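Local coordinates for protein tyrosine recombinase XerH (Helicobacter pylori, PDB 5JK0) that cuts and rejoins DNA as a site-specific tyrosine recombinase, taking part in chromosome segregation, at residues 2-12 and 140-154. Residues are numbered along the deposited sequence; the frame is centred on the assembly and turned at random.
Sequences MKHPLEELKDP and IDKQNQDENEKSYIY
H4 pairs its backbone with the extended chain at N144 in a single beta bridge: H4 N donates to Q143 O (3.1 Å), and Q145 N returns a bond to H4 O (3.0 Å). K3 lays its extended aliphatic chain across Q145 at about a right angle, CD lying 3.4 Å from Q145 OE1; a long flexible chain can pass beside that amide while its ammonium NZ gives a proton to a water that also bonds to D141 O and N144 O. The bridge ties the segment leading into helix 12-30 to the chain that follows helix 123-143, within the mainly helical N-terminal part of the recombinase, away from the predicted active-site residues. L6 fills the buried side, where the two methyls of its fork reach different partners: CD1 meets I140 CG2 at 3.7 Å and the edge of the Y154 ring, and CD2 packs on Y152 CB at 3.9 Å. Y154 OH bonds to L102 O. Beside L6, N144 holds CG between its backbone N and carbonyl carbon (chi1 87°), which sets the amide between I140 O and the backbone of Y152. ND2 donates to I140 O (2.6 Å) and Y152 O, while OD1 accepts from Y152 N (3.0 Å) and from a water that links it to L6 N.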
# COMPACT_ATOMS: atom_id res chain seq x y z
N MET D 2 -10.18 33.85 20.48
CA MET D 2 -11.07 33.54 21.59
C MET D 2 -11.79 32.22 21.39
O MET D 2 -12.24 31.91 20.28
CB MET D 2 -12.09 34.66 21.78
CG MET D 2 -12.90 34.55 23.07
SD MET D 2 -14.60 35.07 22.81
CE MET D 2 -14.35 36.48 21.74
N LYS D 3 -11.89 31.44 22.46
CA LYS D 3 -12.64 30.19 22.43
C LYS D 3 -14.09 30.42 22.83
O LYS D 3 -14.40 31.35 23.57
CB LYS D 3 -11.99 29.15 23.36
CG LYS D 3 -10.60 28.71 22.93
CD LYS D 3 -10.15 27.48 23.70
CE LYS D 3 -8.78 27.02 23.24
NZ LYS D 3 -8.37 25.73 23.88
N HIS D 4 -14.98 29.57 22.32
CA HIS D 4 -16.40 29.68 22.62
C HIS D 4 -16.93 28.35 23.15
O HIS D 4 -16.33 27.31 22.91
CB HIS D 4 -17.18 30.09 21.37
CG HIS D 4 -16.62 31.29 20.67
ND1 HIS D 4 -17.00 32.58 20.99
CD2 HIS D 4 -15.72 31.40 19.67
CE1 HIS D 4 -16.35 33.43 20.21
NE2 HIS D 4 -15.56 32.74 19.40
N PRO D 5 -18.05 28.39 23.89
CA PRO D 5 -18.69 27.13 24.28
C PRO D 5 -19.15 26.36 23.05
O PRO D 5 -19.41 26.97 22.01
CB PRO D 5 -19.88 27.59 25.13
CG PRO D 5 -19.49 28.94 25.63
CD PRO D 5 -18.68 29.55 24.53
N LEU D 6 -19.25 25.04 23.16
CA LEU D 6 -19.66 24.21 22.03
C LEU D 6 -21.07 24.56 21.57
O LEU D 6 -21.31 24.77 20.38
CB LEU D 6 -19.58 22.73 22.39
CG LEU D 6 -19.96 21.76 21.26
CD1 LEU D 6 -18.92 21.81 20.16
CD2 LEU D 6 -20.13 20.34 21.79
N GLU D 7 -22.00 24.62 22.52
CA GLU D 7 -23.40 24.87 22.21
C GLU D 7 -23.90 26.12 22.91
O GLU D 7 -24.13 26.12 24.12
CB GLU D 7 -24.25 23.66 22.61
CG GLU D 7 -23.81 22.36 21.94
CD GLU D 7 -24.56 21.15 22.47
OE1 GLU D 7 -25.41 20.61 21.72
OE2 GLU D 7 -24.30 20.74 23.62
N GLU D 8 -24.06 27.20 22.15
CA GLU D 8 -24.51 28.47 22.70
C GLU D 8 -25.97 28.76 22.35
O GLU D 8 -26.60 29.62 22.97
CB GLU D 8 -23.62 29.61 22.20
CG GLU D 8 -22.21 29.59 22.75
CD GLU D 8 -21.36 30.73 22.22
OE1 GLU D 8 -20.92 31.57 23.03
OE2 GLU D 8 -21.12 30.77 21.00
N LEU D 9 -26.49 28.05 21.36
CA LEU D 9 -27.86 28.27 20.90
C LEU D 9 -28.75 27.06 21.19
O LEU D 9 -28.26 25.98 21.52
CB LEU D 9 -27.87 28.58 19.40
CG LEU D 9 -26.97 29.72 18.94
CD1 LEU D 9 -27.01 29.85 17.42
CD2 LEU D 9 -27.37 31.03 19.60
N LYS D 10 -30.06 27.25 21.06
CA LYS D 10 -31.01 26.16 21.25
C LYS D 10 -31.13 25.32 19.98
O LYS D 10 -31.48 24.14 20.03
CB LYS D 10 -32.38 26.70 21.66
N ASP D 11 -30.83 25.94 18.84
CA ASP D 11 -30.89 25.26 17.56
C ASP D 11 -29.51 24.73 17.18
O ASP D 11 -28.60 25.51 16.91
CB ASP D 11 -31.42 26.21 16.47
CG ASP D 11 -31.88 25.47 15.23
OD1 ASP D 11 -31.36 24.38 14.93
OD2 ASP D 11 -32.78 26.00 14.53
N PRO D 12 -29.36 23.39 17.16
CA PRO D 12 -28.09 22.75 16.81
C PRO D 12 -27.66 23.06 15.38
O PRO D 12 -26.47 23.21 15.11
CB PRO D 12 -28.39 21.26 16.97
CG PRO D 12 -29.87 21.15 16.83
CD PRO D 12 -30.42 22.41 17.43
N ILE D 140 -12.93 22.63 15.81
CA ILE D 140 -13.90 22.71 16.90
C ILE D 140 -13.32 22.13 18.19
O ILE D 140 -13.52 22.68 19.28
CB ILE D 140 -15.21 21.99 16.55
CG1 ILE D 140 -15.86 22.63 15.32
CG2 ILE D 140 -16.17 22.01 17.72
CD1 ILE D 140 -17.15 21.95 14.88
N ASP D 141 -12.59 21.03 18.07
CA ASP D 141 -11.95 20.40 19.22
C ASP D 141 -10.92 21.31 19.89
O ASP D 141 -10.65 21.18 21.08
CB ASP D 141 -11.27 19.09 18.81
CG ASP D 141 -12.25 17.98 18.51
OD1 ASP D 141 -13.43 18.10 18.90
OD2 ASP D 141 -11.84 16.98 17.88
N LYS D 142 -10.37 22.23 19.11
CA LYS D 142 -9.29 23.09 19.60
C LYS D 142 -9.76 24.48 19.99
O LYS D 142 -8.98 25.27 20.52
CB LYS D 142 -8.19 23.20 18.54
CG LYS D 142 -7.52 21.89 18.19
CD LYS D 142 -6.65 22.03 16.95
CE LYS D 142 -6.07 20.69 16.52
NZ LYS D 142 -5.30 20.81 15.26
N GLN D 143 -11.03 24.79 19.73
CA GLN D 143 -11.53 26.14 19.99
C GLN D 143 -12.79 26.17 20.84
O GLN D 143 -13.36 27.24 21.06
CB GLN D 143 -11.79 26.86 18.66
CG GLN D 143 -10.58 26.98 17.75
CD GLN D 143 -9.44 27.77 18.38
OE1 GLN D 143 -9.66 28.62 19.24
NE2 GLN D 143 -8.22 27.48 17.96
N ASN D 144 -13.23 25.02 21.34
CA ASN D 144 -14.39 24.99 22.21
C ASN D 144 -14.01 24.72 23.66
O ASN D 144 -13.10 23.94 23.93
CB ASN D 144 -15.42 23.95 21.73
CG ASN D 144 -15.15 22.56 22.28
OD1 ASN D 144 -15.63 22.20 23.35
ND2 ASN D 144 -14.38 21.77 21.53
N GLN D 145 -14.69 25.39 24.58
CA GLN D 145 -14.49 25.18 26.01
C GLN D 145 -15.59 25.85 26.83
O GLN D 145 -16.18 26.85 26.40
CB GLN D 145 -13.13 25.71 26.46
CG GLN D 145 -12.99 27.22 26.42
CD GLN D 145 -11.67 27.69 26.98
OE1 GLN D 145 -10.70 26.93 27.06
NE2 GLN D 145 -11.61 28.96 27.38
N ASP D 146 -15.88 25.29 28.00
CA ASP D 146 -16.90 25.86 28.88
C ASP D 146 -16.29 26.86 29.85
O ASP D 146 -15.22 27.42 29.59
CB ASP D 146 -17.63 24.75 29.65
CG ASP D 146 -16.68 23.78 30.33
OD1 ASP D 146 -15.60 24.21 30.80
OD2 ASP D 146 -17.01 22.58 30.40
N GLU D 147 -16.97 27.09 30.97
CA GLU D 147 -16.50 28.05 31.97
C GLU D 147 -15.30 27.51 32.73
O GLU D 147 -14.46 28.28 33.20
CB GLU D 147 -17.63 28.40 32.94
N ASN D 148 -15.22 26.19 32.85
CA ASN D 148 -14.14 25.55 33.59
C ASN D 148 -12.97 25.15 32.70
O ASN D 148 -12.17 24.29 33.06
CB ASN D 148 -14.66 24.31 34.33
N GLU D 149 -12.88 25.79 31.53
CA GLU D 149 -11.81 25.55 30.57
C GLU D 149 -11.72 24.08 30.13
O GLU D 149 -10.64 23.59 29.82
CB GLU D 149 -10.46 26.00 31.14
CG GLU D 149 -10.34 27.50 31.35
CD GLU D 149 -9.01 27.89 31.97
OE1 GLU D 149 -8.70 27.37 33.06
OE2 GLU D 149 -8.29 28.71 31.37
N LYS D 150 -12.86 23.40 30.11
CA LYS D 150 -12.89 22.01 29.65
C LYS D 150 -13.63 21.90 28.33
O LYS D 150 -14.55 22.67 28.06
CB LYS D 150 -13.54 21.11 30.71
CG LYS D 150 -12.69 20.96 31.97
CD LYS D 150 -11.25 20.65 31.62
CE LYS D 150 -10.36 20.57 32.85
NZ LYS D 150 -10.70 19.40 33.71
N SER D 151 -13.23 20.94 27.51
CA SER D 151 -13.69 20.87 26.12
C SER D 151 -14.35 19.54 25.76
O SER D 151 -14.08 18.51 26.38
CB SER D 151 -12.52 21.13 25.17
OG SER D 151 -11.85 22.33 25.49
N TYR D 152 -15.21 19.58 24.75
CA TYR D 152 -15.75 18.36 24.15
C TYR D 152 -14.86 17.95 22.99
O TYR D 152 -14.46 18.79 22.18
CB TYR D 152 -17.19 18.58 23.67
CG TYR D 152 -17.83 17.34 23.07
CD1 TYR D 152 -18.52 16.44 23.87
CD2 TYR D 152 -17.75 17.08 21.71
CE1 TYR D 152 -19.11 15.31 23.32
CE2 TYR D 152 -18.33 15.95 21.15
CZ TYR D 152 -19.01 15.07 21.97
OH TYR D 152 -19.59 13.95 21.42
N ILE D 153 -14.54 16.66 22.90
CA ILE D 153 -13.63 16.18 21.87
C ILE D 153 -14.33 15.24 20.88
O ILE D 153 -14.86 14.20 21.27
CB ILE D 153 -12.42 15.44 22.48
CG1 ILE D 153 -11.76 16.31 23.55
CG2 ILE D 153 -11.43 15.06 21.40
CD1 ILE D 153 -11.32 17.67 23.04
N TYR D 154 -14.32 15.61 19.61
CA TYR D 154 -14.89 14.77 18.56
C TYR D 154 -13.93 13.65 18.17
O TYR D 154 -14.32 12.49 18.10
CB TYR D 154 -15.23 15.61 17.32
CG TYR D 154 -16.51 16.41 17.45
CD1 TYR D 154 -17.74 15.82 17.18
CD2 TYR D 154 -16.48 17.75 17.82
CE1 TYR D 154 -18.91 16.55 17.29
CE2 TYR D 154 -17.65 18.48 17.93
CZ TYR D 154 -18.86 17.87 17.67
OH TYR D 154 -20.03 18.59 17.78
O HOH W 1 -10.33 23.34 22.91
O HOH W 2 -17.65 23.40 25.42